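Local atomic coordinates of putative esterase (Uncultured bacterium, PDB entry 7C4D), a protein that probably hydrolyses carboxylic ester bonds, as an alpha/beta-hydrolase-fold esterase from a marine microorganism. Residues A[156-161]-A[170-175]; A[225-230]-A[251-256]; A[23-28]-A[85-90]; A[13-18]-A[54-59]. All blocks are in the same frame, centred on the assembly; numbering follows the deposited sequence. Where two conformers were deposited one is given.

Contact 1. Residues A[156-161]-A[170-175]; sequences EIETQL and LRMFLL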
loop_
_atom_site.group_PDB
_atom_site.type_symbol
_atom_site.label_atom_id
_atom_site.label_comp_id
_atom_site.label_asym_id
_atom_site.label_seq_id
_atom_site.Cartn_x
_atom_site.Cartn_y
_atom_site.Cartn_z
ATOM N N GLU A 156 25.741 0.387 8.548
ATOM C CA GLU A 156 25.918 -0.923 9.159
ATOM C C GLU A 156 24.648 -1.750 8.967
ATOM O O GLU A 156 24.725 -2.902 8.538
ATOM C CB GLU A 156 26.306 -0.820 10.639
ATOM C CG GLU A 156 27.381 0.217 10.946
ATOM C CD GLU A 156 28.612 0.214 10.052
ATOM O OE1 GLU A 156 29.360 -0.783 10.078
ATOM O OE2 GLU A 156 28.817 1.210 9.326
ATOM N N ILE A 157 23.492 -1.139 9.273
ATOM C CA ILE A 157 22.185 -1.761 9.110
ATOM C C ILE A 157 22.058 -2.258 7.669
ATOM O O ILE A 157 21.486 -3.320 7.424
ATOM C CB ILE A 157 21.033 -0.794 9.466
ATOM C CG1 ILE A 157 21.413 0.230 10.545
ATOM C CG2 ILE A 157 19.763 -1.566 9.804
ATOM C CD1 ILE A 157 20.961 -0.115 11.957
ATOM N N GLU A 158 22.617 -1.478 6.734
ATOM C CA GLU A 158 22.553 -1.774 5.311
ATOM C C GLU A 158 23.314 -3.066 5.016
ATOM O O GLU A 158 22.787 -3.946 4.338
ATOM C CB GLU A 158 23.079 -0.590 4.495
ATOM C CG GLU A 158 22.787 -0.708 3.007
ATOM C CD GLU A 158 23.947 -0.385 2.079
ATOM O OE1 GLU A 158 25.091 -0.269 2.576
ATOM O OE2 GLU A 158 23.706 -0.258 0.859
ATOM N N THR A 159 24.537 -3.176 5.557
ATOM C CA THR A 159 25.411 -4.320 5.324
ATOM C C THR A 159 24.892 -5.556 6.063
ATOM O O THR A 159 25.165 -6.681 5.648
ATOM C CB THR A 159 26.880 -3.990 5.630
ATOM O OG1 THR A 159 26.950 -3.423 6.938
ATOM C CG2 THR A 159 27.500 -3.039 4.629
ATOM N N GLN A 160 24.145 -5.337 7.155
ATOM C CA GLN A 160 23.474 -6.405 7.884
ATOM C C GLN A 160 22.367 -7.024 7.027
ATOM O O GLN A 160 22.231 -8.247 6.984
ATOM C CB GLN A 160 22.899 -5.884 9.202
ATOM C CG GLN A 160 23.923 -5.776 10.319
ATOM C CD GLN A 160 23.379 -4.987 11.484
ATOM O OE1 GLN A 160 22.532 -5.458 12.240
ATOM N NE2 GLN A 160 23.865 -3.765 11.635
ATOM N N LEU A 161 21.583 -6.163 6.358
ATOM C CA LEU A 161 20.480 -6.569 5.495
ATOM C C LEU A 161 21.017 -7.088 4.161
ATOM O O LEU A 161 20.281 -7.711 3.396
ATOM C CB LEU A 161 19.530 -5.379 5.281
ATOM C CG LEU A 161 18.101 -5.521 5.815
ATOM C CD1 LEU A 161 18.082 -5.883 7.296
ATOM C CD2 LEU A 161 17.320 -4.238 5.598
ATOM N N LEU A 170 14.769 -3.156 -2.599
ATOM C CA LEU A 170 14.059 -3.725 -1.457
ATOM C C LEU A 170 14.763 -3.354 -0.152
ATOM O O LEU A 170 14.115 -2.943 0.809
ATOM C CB LEU A 170 13.963 -5.242 -1.652
ATOM C CG LEU A 170 13.107 -6.031 -0.665
ATOM C CD1 LEU A 170 11.721 -5.406 -0.495
ATOM C CD2 LEU A 170 12.995 -7.478 -1.131
ATOM N N ARG A 171 16.100 -3.450 -0.155
ATOM C CA ARG A 171 16.925 -3.145 1.003
ATOM C C ARG A 171 16.689 -1.705 1.453
ATOM O O ARG A 171 16.397 -1.489 2.623
ATOM C CB ARG A 171 18.410 -3.408 0.725
ATOM C CG ARG A 171 18.846 -4.867 0.782
ATOM C CD ARG A 171 20.137 -5.155 0.019
ATOM N NE ARG A 171 21.408 -4.906 0.697
ATOM C CZ ARG A 171 22.102 -3.768 0.651
ATOM N NH1 ARG A 171 23.248 -3.665 1.304
ATOM N NH2 ARG A 171 21.655 -2.733 -0.037
ATOM N N MET A 172 16.831 -0.727 0.539
ATOM C CA MET A 172 16.685 0.684 0.902
ATOM C C MET A 172 15.223 1.060 1.145
ATOM O O MET A 172 14.953 1.950 1.958
ATOM C CB MET A 172 17.270 1.650 -0.132
ATOM C CG MET A 172 18.695 2.067 0.176
ATOM S SD MET A 172 19.883 0.939 -0.597
ATOM C CE MET A 172 19.673 1.352 -2.332
ATOM N N PHE A 173 14.309 0.381 0.431
ATOM C CA PHE A 173 12.871 0.459 0.650
ATOM C C PHE A 173 12.583 0.207 2.135
ATOM O O PHE A 173 11.960 1.043 2.823
ATOM C CB PHE A 173 12.136 -0.455 -0.349
ATOM C CG PHE A 173 10.648 -0.530 -0.126
ATOM C CD1 PHE A 173 9.797 0.444 -0.642
ATOM C CD2 PHE A 173 10.106 -1.538 0.652
ATOM C CE1 PHE A 173 8.434 0.422 -0.376
ATOM C CE2 PHE A 173 8.744 -1.569 0.919
ATOM C CZ PHE A 173 7.914 -0.588 0.409
ATOM N N LEU A 174 13.139 -0.908 2.638
ATOM C CA LEU A 174 12.954 -1.303 4.027
ATOM C C LEU A 174 13.672 -0.344 4.971
ATOM O O LEU A 174 13.157 -0.023 6.045
ATOM C CB LEU A 174 13.446 -2.743 4.198
ATOM C CG LEU A 174 12.636 -3.797 3.442
ATOM C CD1 LEU A 174 13.313 -5.163 3.500
ATOM C CD2 LEU A 174 11.232 -3.878 4.010
ATOM N N LEU A 175 14.843 0.133 4.537
ATOM C CA LEU A 175 15.716 0.958 5.355
ATOM C C LEU A 175 15.191 2.388 5.422
ATOM O O LEU A 175 15.736 3.214 6.161
ATOM C CB LEU A 175 17.120 0.974 4.735
ATOM C CG LEU A 175 18.076 -0.159 5.104
ATOM C CD1 LEU A 175 19.353 -0.031 4.298
ATOM C CD2 LEU A 175 18.385 -0.172 6.597
#
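OE2 of E158 takes the one polar bond across this contact, from NH2 of R171 at 3.3 Å. It is a weak salt bridge, with an N-H...O angle of 153°. OE2 lies in the guanidinium plane, at its edge, while the carboxylate itself is turned 59° against that plane. The arginine chain runs toward helix 154-164 and bends at chi3, which brings its head obliquely across the E158 side chain. NH1 comes within 3.1 Å of the backbone O of E158, but the angle is too poor for a hydrogen bond. Both charged residues sit on consecutive helices, 154-164 and 168-175, in the predominantly helical region inserted between sheet strands 113-119 and 217-222, the position of the cap in many alpha/beta hydrolases. The two short axes approach to 10.3 Å with their directions 133° apart, and side chains meet between them. L175 does much of this: its CD1 lies 3.7 Å from CG of E158, the two chains meeting nearly at a right angle, and its CD2 reaches CG2 of I157 at 3.8 Å. L161 slides past L175 in the opposite direction, its CD2 4.2 Å from CG of L175 and 4.4 Å from CB of L174. I146, from a loop, touches both I157 and L161, whereas F173 of the second helix meets the ring of W254 edge-to-face.

Contact 2. Residues A[225-230]-A[251-256]; sequences SDYITD and AGHWLH. With SO4 (sulfate ion), chain E; ACT (acetate ion), chain D.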
loop_
_atom_site.group_PDB
_atom_site.type_symbol
_atom_site.label_atom_id
_atom_site.label_comp_id
_atom_site.label_asym_id
_atom_site.label_seq_id
_atom_site.Cartn_x
_atom_site.Cartn_y
_atom_site.Cartn_z
ATOM N N SER A 225 5.534 -9.399 -12.277
ATOM C CA SER A 225 5.013 -9.802 -10.983
ATOM C C SER A 225 3.866 -10.795 -11.168
ATOM O O SER A 225 3.192 -10.807 -12.202
ATOM C CB SER A 225 4.587 -8.600 -10.190
ATOM O OG SER A 225 3.612 -8.942 -9.220
ATOM N N ASP A 226 3.651 -11.611 -10.134
ATOM C CA ASP A 226 2.652 -12.660 -10.159
ATOM C C ASP A 226 1.642 -12.471 -9.040
ATOM O O ASP A 226 0.976 -13.434 -8.682
ATOM C CB ASP A 226 3.287 -14.050 -10.082
ATOM C CG ASP A 226 3.916 -14.469 -11.398
ATOM O OD1 ASP A 226 3.308 -14.209 -12.457
ATOM O OD2 ASP A 226 5.018 -15.042 -11.356
ATOM N N TYR A 227 1.476 -11.231 -8.556
ATOM C CA TYR A 227 0.427 -10.956 -7.580
ATOM C C TYR A 227 -0.944 -11.066 -8.228
ATOM O O TYR A 227 -1.886 -11.480 -7.549
ATOM C CB TYR A 227 0.606 -9.600 -6.890
ATOM C CG TYR A 227 1.708 -9.580 -5.860
ATOM C CD1 TYR A 227 3.020 -9.829 -6.223
ATOM C CD2 TYR A 227 1.443 -9.272 -4.537
ATOM C CE1 TYR A 227 4.039 -9.810 -5.288
ATOM C CE2 TYR A 227 2.447 -9.258 -3.583
ATOM C CZ TYR A 227 3.741 -9.541 -3.964
ATOM O OH TYR A 227 4.730 -9.509 -3.045
ATOM N N ILE A 228 -1.042 -10.678 -9.515
ATOM C CA ILE A 228 -2.262 -10.871 -10.297
ATOM C C ILE A 228 -1.973 -11.841 -11.453
ATOM O O ILE A 228 -1.054 -11.624 -12.238
ATOM C CB ILE A 228 -2.862 -9.529 -10.802
ATOM C CG1 ILE A 228 -3.133 -8.515 -9.684
ATOM C CG2 ILE A 228 -4.105 -9.766 -11.652
ATOM C CD1 ILE A 228 -3.690 -7.156 -10.164
ATOM N N THR A 229 -2.770 -12.907 -11.558
ATOM C CA THR A 229 -2.673 -13.853 -12.662
ATOM C C THR A 229 -4.054 -14.016 -13.279
ATOM O O THR A 229 -4.993 -13.350 -12.876
ATOM C CB THR A 229 -2.076 -15.210 -12.230
ATOM O OG1 THR A 229 -2.740 -15.770 -11.086
ATOM C CG2 THR A 229 -0.581 -15.151 -11.990
ATOM N N ASP A 230 -4.177 -14.960 -14.212
ATOM C CA ASP A 230 -5.361 -15.086 -15.042
ATOM C C ASP A 230 -6.490 -15.749 -14.261
ATOM O O ASP A 230 -7.653 -15.551 -14.592
ATOM C CB ASP A 230 -5.011 -15.756 -16.376
ATOM C CG ASP A 230 -3.874 -15.049 -17.105
ATOM O OD1 ASP A 230 -2.710 -15.177 -16.651
ATOM O OD2 ASP A 230 -4.158 -14.348 -18.107
ATOM N N ALA A 251 7.640 -4.087 -15.494
ATOM C CA ALA A 251 7.613 -3.709 -14.094
ATOM C C ALA A 251 7.181 -4.885 -13.229
ATOM O O ALA A 251 6.428 -5.750 -13.680
ATOM C CB ALA A 251 6.766 -2.486 -13.893
ATOM N N GLY A 252 7.741 -4.925 -12.007
ATOM C CA GLY A 252 7.434 -5.951 -11.020
ATOM C C GLY A 252 6.320 -5.498 -10.080
ATOM O O GLY A 252 5.336 -4.886 -10.499
ATOM N N HIS A 253 6.520 -5.752 -8.790
ATOM C CA HIS A 253 5.511 -5.470 -7.790
ATOM C C HIS A 253 5.475 -3.984 -7.408
ATOM O O HIS A 253 4.416 -3.476 -7.046
ATOM C CB HIS A 253 5.646 -6.461 -6.636
ATOM C CG HIS A 253 4.622 -6.248 -5.568
ATOM N ND1 HIS A 253 3.273 -6.474 -5.775
ATOM C CD2 HIS A 253 4.739 -5.800 -4.296
ATOM C CE1 HIS A 253 2.607 -6.194 -4.671
ATOM N NE2 HIS A 253 3.480 -5.787 -3.748
ATOM N N TRP A 254 6.620 -3.289 -7.477
ATOM C CA TRP A 254 6.701 -1.862 -7.192
ATOM C C TRP A 254 6.699 -1.102 -8.510
ATOM O O TRP A 254 7.641 -0.406 -8.847
ATOM C CB TRP A 254 7.914 -1.532 -6.304
ATOM C CG TRP A 254 7.722 -1.944 -4.878
ATOM C CD1 TRP A 254 7.304 -1.147 -3.854
ATOM C CD2 TRP A 254 7.882 -3.255 -4.314
ATOM N NE1 TRP A 254 7.215 -1.860 -2.692
ATOM C CE2 TRP A 254 7.553 -3.160 -2.939
ATOM C CE3 TRP A 254 8.279 -4.500 -4.814
ATOM C CZ2 TRP A 254 7.590 -4.261 -2.074
ATOM C CZ3 TRP A 254 8.330 -5.584 -3.960
ATOM C CH2 TRP A 254 7.993 -5.466 -2.607
ATOM N N LEU A 255 5.615 -1.276 -9.269
ATOM C CA LEU A 255 5.537 -0.791 -10.638
ATOM C C LEU A 255 5.555 0.742 -10.717
ATOM O O LEU A 255 5.961 1.323 -11.725
ATOM C CB LEU A 255 4.333 -1.442 -11.342
ATOM C CG LEU A 255 2.930 -1.029 -10.894
ATOM C CD1 LEU A 255 1.901 -1.797 -11.703
ATOM C CD2 LEU A 255 2.692 -1.250 -9.398
ATOM N N HIS A 256 5.157 1.421 -9.642
ATOM C CA HIS A 256 5.102 2.878 -9.695
ATOM C C HIS A 256 6.468 3.510 -9.438
ATOM O O HIS A 256 6.677 4.681 -9.737
ATOM C CB HIS A 256 4.178 3.399 -8.605
ATOM C CG HIS A 256 4.582 2.901 -7.260
ATOM N ND1 HIS A 256 4.503 1.546 -6.907
ATOM C CD2 HIS A 256 5.072 3.553 -6.188
ATOM C CE1 HIS A 256 4.898 1.405 -5.659
ATOM N NE2 HIS A 256 5.227 2.619 -5.189
HETATM S S SO4 E . 4.903 1.701 -1.390
HETATM O O1 SO4 E . 5.227 2.634 -0.344
HETATM O O2 SO4 E . 5.051 0.360 -0.866
HETATM O O3 SO4 E . 3.529 1.877 -1.817
HETATM O O4 SO4 E . 5.781 1.887 -2.508
HETATM C C ACT D . 2.359 -5.530 0.508
HETATM O O ACT D . 3.331 -5.560 -0.283
HETATM O OXT ACT D . 1.721 -4.489 0.763
HETATM C CH3 ACT D . 1.881 -6.825 1.210
#
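The phenol ring of Y227 lies over one face of the H253 imidazole in a face-to-face stack, with centroids 3.6 Å apart and planes 17° from parallel. ND1 of H253 sits over the centre of the phenol ring, and CE1 comes 3.3 Å from Y227 CE2. The imidazole is set there with CG anti to the backbone N (chi1 -179°). S225 forms an ST turn: its OG accepts from the backbone N of Y227 at 3.2 Å and 170°, while its CB packs 3.6 Å from C of G252. With an alanine in place of Y227 the imidazole would probably lose the cover on this face and be freer to tilt. D120 OD2 receives both S225 OG and H253 ND1, and H253 also touches S96, matching a probable Ser-His-Asp triad. An acetate ion, probably from the crystallisation liquor, accepts weakly through O from H253 NE2 at 3.5 Å; the ion is also bonded by N of L32 and M97, consistent with an anion-accepting site at the edge of this histidine, beside the presumed nucleophile.

Contact 3. Residues A[23-28]-A[85-90]; sequences GEPLII and QNLESV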
loop_
_atom_site.group_PDB
_atom_site.type_symbol
_atom_site.label_atom_id
_atom_site.label_comp_id
_atom_site.label_asym_id
_atom_site.label_seq_id
_atom_site.Cartn_x
_atom_site.Cartn_y
_atom_site.Cartn_z
ATOM N N GLY A 23 -9.203 20.494 -7.770
ATOM C CA GLY A 23 -9.574 19.216 -8.359
ATOM C C GLY A 23 -10.284 18.289 -7.375
ATOM O O GLY A 23 -10.385 18.567 -6.174
ATOM N N GLU A 24 -10.728 17.144 -7.895
ATOM C CA GLU A 24 -11.317 16.113 -7.052
ATOM C C GLU A 24 -10.253 15.541 -6.114
ATOM O O GLU A 24 -9.072 15.507 -6.454
ATOM C CB GLU A 24 -11.869 14.983 -7.910
ATOM C CG GLU A 24 -12.901 15.429 -8.925
ATOM C CD GLU A 24 -13.236 14.278 -9.862
ATOM O OE1 GLU A 24 -12.673 13.158 -9.693
ATOM O OE2 GLU A 24 -14.062 14.486 -10.744
ATOM N N PRO A 25 -10.620 15.068 -4.906
ATOM C CA PRO A 25 -9.628 14.501 -3.997
ATOM C C PRO A 25 -9.171 13.180 -4.574
ATOM O O PRO A 25 -9.914 12.494 -5.274
ATOM C CB PRO A 25 -10.392 14.233 -2.705
ATOM C CG PRO A 25 -11.596 15.144 -2.851
ATOM C CD PRO A 25 -11.961 15.118 -4.314
ATOM N N LEU A 26 -7.910 12.871 -4.285
ATOM C CA LEU A 26 -7.297 11.629 -4.689
ATOM C C LEU A 26 -6.473 11.168 -3.488
ATOM O O LEU A 26 -5.528 11.843 -3.087
ATOM C CB LEU A 26 -6.445 11.900 -5.934
ATOM C CG LEU A 26 -5.582 10.739 -6.455
ATOM C CD1 LEU A 26 -6.421 9.510 -6.710
ATOM C CD2 LEU A 26 -4.860 11.149 -7.748
ATOM N N ILE A 27 -6.855 10.013 -2.933
ATOM C CA ILE A 27 -6.180 9.440 -1.784
ATOM C C ILE A 27 -5.272 8.319 -2.266
ATOM O O ILE A 27 -5.747 7.429 -2.986
ATOM C CB ILE A 27 -7.213 8.948 -0.727
ATOM C CG1 ILE A 27 -8.043 10.103 -0.163
ATOM C CG2 ILE A 27 -6.517 8.165 0.382
ATOM C CD1 ILE A 27 -9.185 9.711 0.777
ATOM N N ILE A 28 -3.991 8.355 -1.845
ATOM C CA ILE A 28 -3.058 7.292 -2.208
ATOM C C ILE A 28 -2.679 6.511 -0.935
ATOM O O ILE A 28 -2.336 7.119 0.074
ATOM C CB ILE A 28 -1.844 7.865 -2.969
ATOM C CG1 ILE A 28 -2.280 8.779 -4.116
ATOM C CG2 ILE A 28 -0.866 6.807 -3.466
ATOM C CD1 ILE A 28 -1.101 9.265 -5.017
ATOM N N GLN A 85 -11.767 15.230 7.070
ATOM C CA GLN A 85 -11.295 16.158 6.054
ATOM C C GLN A 85 -12.489 16.668 5.247
ATOM O O GLN A 85 -12.306 17.438 4.316
ATOM C CB GLN A 85 -10.328 15.457 5.083
ATOM C CG GLN A 85 -8.971 15.115 5.672
ATOM C CD GLN A 85 -8.252 16.367 6.095
ATOM O OE1 GLN A 85 -7.746 16.450 7.208
ATOM N NE2 GLN A 85 -8.217 17.359 5.214
ATOM N N ASN A 86 -13.699 16.191 5.575
ATOM C CA ASN A 86 -14.945 16.613 4.941
ATOM C C ASN A 86 -15.004 16.311 3.450
ATOM O O ASN A 86 -15.559 17.097 2.699
ATOM C CB ASN A 86 -15.275 18.087 5.177
ATOM C CG ASN A 86 -15.697 18.335 6.602
ATOM O OD1 ASN A 86 -15.001 19.018 7.341
ATOM N ND2 ASN A 86 -16.807 17.740 7.005
ATOM N N LEU A 87 -14.504 15.138 3.042
ATOM C CA LEU A 87 -14.508 14.776 1.636
ATOM C C LEU A 87 -15.778 13.970 1.374
ATOM O O LEU A 87 -16.073 13.021 2.098
ATOM C CB LEU A 87 -13.222 14.009 1.289
ATOM C CG LEU A 87 -11.906 14.675 1.715
ATOM C CD1 LEU A 87 -10.711 13.733 1.585
ATOM C CD2 LEU A 87 -11.662 15.984 0.977
ATOM N N GLU A 88 -16.530 14.384 0.351
ATOM C CA GLU A 88 -17.789 13.755 -0.013
ATOM C C GLU A 88 -17.530 12.448 -0.763
ATOM O O GLU A 88 -18.031 11.386 -0.366
ATOM C CB GLU A 88 -18.650 14.723 -0.834
ATOM C CG GLU A 88 -20.127 14.651 -0.475
ATOM C CD GLU A 88 -20.394 14.446 1.010
ATOM O OE1 GLU A 88 -20.073 15.354 1.807
ATOM O OE2 GLU A 88 -20.896 13.365 1.373
ATOM N N SER A 89 -16.764 12.550 -1.862
ATOM C CA SER A 89 -16.456 11.394 -2.680
ATOM C C SER A 89 -15.048 11.534 -3.260
ATOM O O SER A 89 -14.625 12.635 -3.613
ATOM C CB SER A 89 -17.503 11.175 -3.734
ATOM O OG SER A 89 -17.471 12.220 -4.683
ATOM N N VAL A 90 -14.338 10.403 -3.342
ATOM C CA VAL A 90 -12.909 10.445 -3.541
ATOM C C VAL A 90 -12.479 9.436 -4.587
ATOM O O VAL A 90 -13.065 8.358 -4.699
ATOM C CB VAL A 90 -12.140 10.184 -2.238
ATOM C CG1 VAL A 90 -12.323 11.307 -1.251
ATOM C CG2 VAL A 90 -12.366 8.790 -1.650
#
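P25 lies on strand 25-29 of the alpha/beta-hydrolase sheet, and its ring packs against the turn that leads from helix 71-84 into the neighbouring parallel strand 90-95. Followed outward, its CB meets CG1 of V90 at 3.8 Å. CG comes next, 3.9 Å from CD2 of L87, the two side chains sliding past each other in opposite directions. CD, closing the ring onto the backbone N, rests 3.7 Å from the carbonyl O of S89. No hydrogen bond joins the two segments; the neighbouring strands are tied just beyond, where P25 and I27 bond to the backbone of N91. L78 and I82 of helix 71-84 also touch I27, so the apolar patch continues under the helix. Just after that helix, N86 (phi 62°) closes it in a Schellman motif. Two residues along from P25, I27 has CG1 anti to its carbonyl carbon (chi1 -63°), which carries its tip to the same turn: CD1 lies 4.1 Å from CG1 of V90 and 4.4 Å from CD1 of L87.

Contact 4. Residues A[13-18]-A[54-59]; sequences ELFFRK and LIDQRN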
loop_
_atom_site.group_PDB
_atom_site.type_symbol
_atom_site.label_atom_id
_atom_site.label_comp_id
_atom_site.label_asym_id
_atom_site.label_seq_id
_atom_site.Cartn_x
_atom_site.Cartn_y
_atom_site.Cartn_z
ATOM N N GLU A 13 -6.032 8.302 14.059
ATOM C CA GLU A 13 -5.851 9.479 13.221
ATOM C C GLU A 13 -4.612 9.281 12.360
ATOM O O GLU A 13 -3.507 9.141 12.882
ATOM C CB GLU A 13 -5.779 10.744 14.074
ATOM C CG GLU A 13 -7.110 11.094 14.709
ATOM C CD GLU A 13 -7.151 12.446 15.405
ATOM O OE1 GLU A 13 -6.207 13.247 15.211
ATOM O OE2 GLU A 13 -8.132 12.696 16.135
ATOM N N LEU A 14 -4.807 9.202 11.035
ATOM C CA LEU A 14 -3.682 8.921 10.160
ATOM C C LEU A 14 -2.961 10.236 9.854
ATOM O O LEU A 14 -3.594 11.291 9.721
ATOM C CB LEU A 14 -4.164 8.207 8.892
ATOM C CG LEU A 14 -4.733 6.800 9.053
ATOM C CD1 LEU A 14 -5.049 6.175 7.695
ATOM C CD2 LEU A 14 -3.824 5.898 9.872
ATOM N N PHE A 15 -1.634 10.164 9.851
ATOM C CA PHE A 15 -0.809 11.219 9.290
ATOM C C PHE A 15 -0.974 11.257 7.769
ATOM O O PHE A 15 -1.067 10.204 7.124
ATOM C CB PHE A 15 0.663 10.984 9.601
ATOM C CG PHE A 15 1.556 11.984 8.915
ATOM C CD1 PHE A 15 1.637 13.295 9.352
ATOM C CD2 PHE A 15 2.325 11.617 7.840
ATOM C CE1 PHE A 15 2.459 14.206 8.710
ATOM C CE2 PHE A 15 3.123 12.522 7.167
ATOM C CZ PHE A 15 3.202 13.821 7.617
ATOM N N PHE A 16 -1.005 12.483 7.219
ATOM C CA PHE A 16 -1.102 12.740 5.785
ATOM C C PHE A 16 -0.363 14.030 5.432
ATOM O O PHE A 16 -0.077 14.875 6.293
ATOM C CB PHE A 16 -2.556 12.936 5.326
ATOM C CG PHE A 16 -3.208 14.202 5.817
ATOM C CD1 PHE A 16 -3.747 14.277 7.099
ATOM C CD2 PHE A 16 -3.268 15.329 5.007
ATOM C CE1 PHE A 16 -4.362 15.443 7.542
ATOM C CE2 PHE A 16 -3.876 16.495 5.453
ATOM C CZ PHE A 16 -4.414 16.550 6.722
ATOM N N ARG A 17 -0.054 14.120 4.142
ATOM C CA ARG A 17 0.399 15.332 3.472
ATOM C C ARG A 17 -0.475 15.536 2.232
ATOM O O ARG A 17 -0.857 14.566 1.572
ATOM C CB ARG A 17 1.864 15.177 3.042
ATOM C CG ARG A 17 2.872 15.232 4.180
ATOM C CD ARG A 17 4.286 15.582 3.734
ATOM N NE ARG A 17 4.862 14.562 2.869
ATOM C CZ ARG A 17 5.250 14.774 1.610
ATOM N NH1 ARG A 17 5.762 13.792 0.880
ATOM N NH2 ARG A 17 5.153 15.986 1.101
ATOM N N LYS A 18 -0.791 16.795 1.915
ATOM C CA LYS A 18 -1.645 17.135 0.781
ATOM C C LYS A 18 -0.841 17.910 -0.264
ATOM O O LYS A 18 -0.202 18.885 0.075
ATOM C CB LYS A 18 -2.826 17.972 1.276
ATOM C CG LYS A 18 -3.782 18.449 0.195
ATOM C CD LYS A 18 -5.022 19.038 0.792
ATOM C CE LYS A 18 -5.798 19.849 -0.207
ATOM N NZ LYS A 18 -6.882 20.581 0.478
ATOM N N LEU A 54 -1.484 12.016 0.585
ATOM C CA LEU A 54 -0.530 10.936 0.793
ATOM C C LEU A 54 -0.636 10.538 2.261
ATOM O O LEU A 54 -0.193 11.282 3.147
ATOM C CB LEU A 54 0.887 11.414 0.481
ATOM C CG LEU A 54 1.156 11.992 -0.909
ATOM C CD1 LEU A 54 2.594 12.436 -0.979
ATOM C CD2 LEU A 54 0.921 10.943 -1.978
ATOM N N ILE A 55 -1.284 9.391 2.480
ATOM C CA ILE A 55 -1.658 8.901 3.803
ATOM C C ILE A 55 -0.615 7.872 4.229
ATOM O O ILE A 55 -0.116 7.108 3.388
ATOM C CB ILE A 55 -3.076 8.308 3.718
ATOM C CG1 ILE A 55 -4.153 9.398 3.728
ATOM C CG2 ILE A 55 -3.316 7.258 4.782
ATOM C CD1 ILE A 55 -4.338 9.995 5.050
ATOM N N ASP A 56 -0.209 7.940 5.509
ATOM C CA ASP A 56 0.586 6.898 6.157
ATOM C C ASP A 56 -0.437 6.007 6.868
ATOM O O ASP A 56 -1.285 6.509 7.589
ATOM C CB ASP A 56 1.602 7.472 7.156
ATOM C CG ASP A 56 2.809 8.197 6.561
ATOM O OD1 ASP A 56 2.990 8.154 5.350
ATOM O OD2 ASP A 56 3.600 8.752 7.320
ATOM N N GLN A 57 -0.470 4.714 6.554
ATOM C CA GLN A 57 -1.452 3.850 7.207
ATOM C C GLN A 57 -0.973 3.454 8.606
ATOM O O GLN A 57 0.213 3.634 8.910
ATOM C CB GLN A 57 -1.736 2.650 6.316
ATOM C CG GLN A 57 -2.474 3.061 5.044
ATOM C CD GLN A 57 -2.724 1.852 4.203
ATOM O OE1 GLN A 57 -3.755 1.186 4.328
ATOM N NE2 GLN A 57 -1.723 1.520 3.410
ATOM N N ARG A 58 -1.892 2.904 9.433
ATOM C CA ARG A 58 -1.535 2.476 10.791
ATOM C C ARG A 58 -0.268 1.615 10.772
ATOM O O ARG A 58 -0.051 0.841 9.831
ATOM C CB ARG A 58 -2.727 1.799 11.471
ATOM C CG ARG A 58 -3.068 0.400 10.973
ATOM C CD ARG A 58 -3.978 -0.320 11.954
ATOM N NE ARG A 58 -5.134 0.515 12.185
ATOM C CZ ARG A 58 -5.946 0.417 13.231
ATOM N NH1 ARG A 58 -5.719 -0.512 14.138
ATOM N NH2 ARG A 58 -6.977 1.236 13.361
ATOM N N ASN A 59 0.613 1.863 11.763
ATOM C CA ASN A 59 1.867 1.159 12.007
ATOM C C ASN A 59 2.970 1.552 11.019
ATOM O O ASN A 59 4.038 0.935 11.004
ATOM C CB ASN A 59 1.703 -0.362 12.127
ATOM C CG ASN A 59 0.928 -0.779 13.364
ATOM O OD1 ASN A 59 0.998 -0.132 14.423
ATOM N ND2 ASN A 59 0.159 -1.848 13.233
#
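Three backbone bonds join 13-18 to 54-59: N of D56 to O of F15 (2.9 Å, 175°), N of R17 to O of L54 (3.0 Å), and N of L54 to O of R17 (2.8 Å). R17 and L54 form the antiparallel hydrogen-bonded pair, F16 and I55 the non-hydrogen-bonded one, so the N-terminal strand edges the otherwise parallel sheet of the hydrolase fold. Apolar contacts follow: L14 CD1 meets I55 CG2 at 3.6 Å, crossing it at about a right angle, and I55 CD1 reaches F16 CB at 3.4 Å. L14 CD2 lies against the backbone, 3.5 Å from O of D56. With an alanine at L14, I55 CG2 and the backbone at D56 would probably lose their apolar cover, leaving a gap there. Among mixed contacts, the D56 carboxylate stands at the F15 ring edge, OD2 3.2 Å from CD2. Its oxygens accept from the backbone N of R62 and G36, so the buried carboxylate, probably charged, is satisfied by amide N-H groups while the ring's C-H edge probably adds mild electrostatic support.

Overall arrangement
Contacts 3 and 4 belong to one sheet and touch: strands 25-29 and 51-55 are neighbours, and I27 packs on I55. Their chemistry differs, contact 4 being buried and laced by backbone bonds at the sheet's antiparallel edge, contact 3 partly buried, without hydrogen bonds and mainly apolar across its segments. Contact 2 is also buried but consists of loops around a probable catalytic histidine, with stacking and anion-bound edges instead of strand bonds. Contact 1, its centre about 20 Å from the chain centre and partly buried, joins two helices outside the sheet through a weak salt bridge beside leucine packing. It meets contact 2 where F173 CZ lies 3.4 Å from W254 NE1, linking the helical region to the presumed active site.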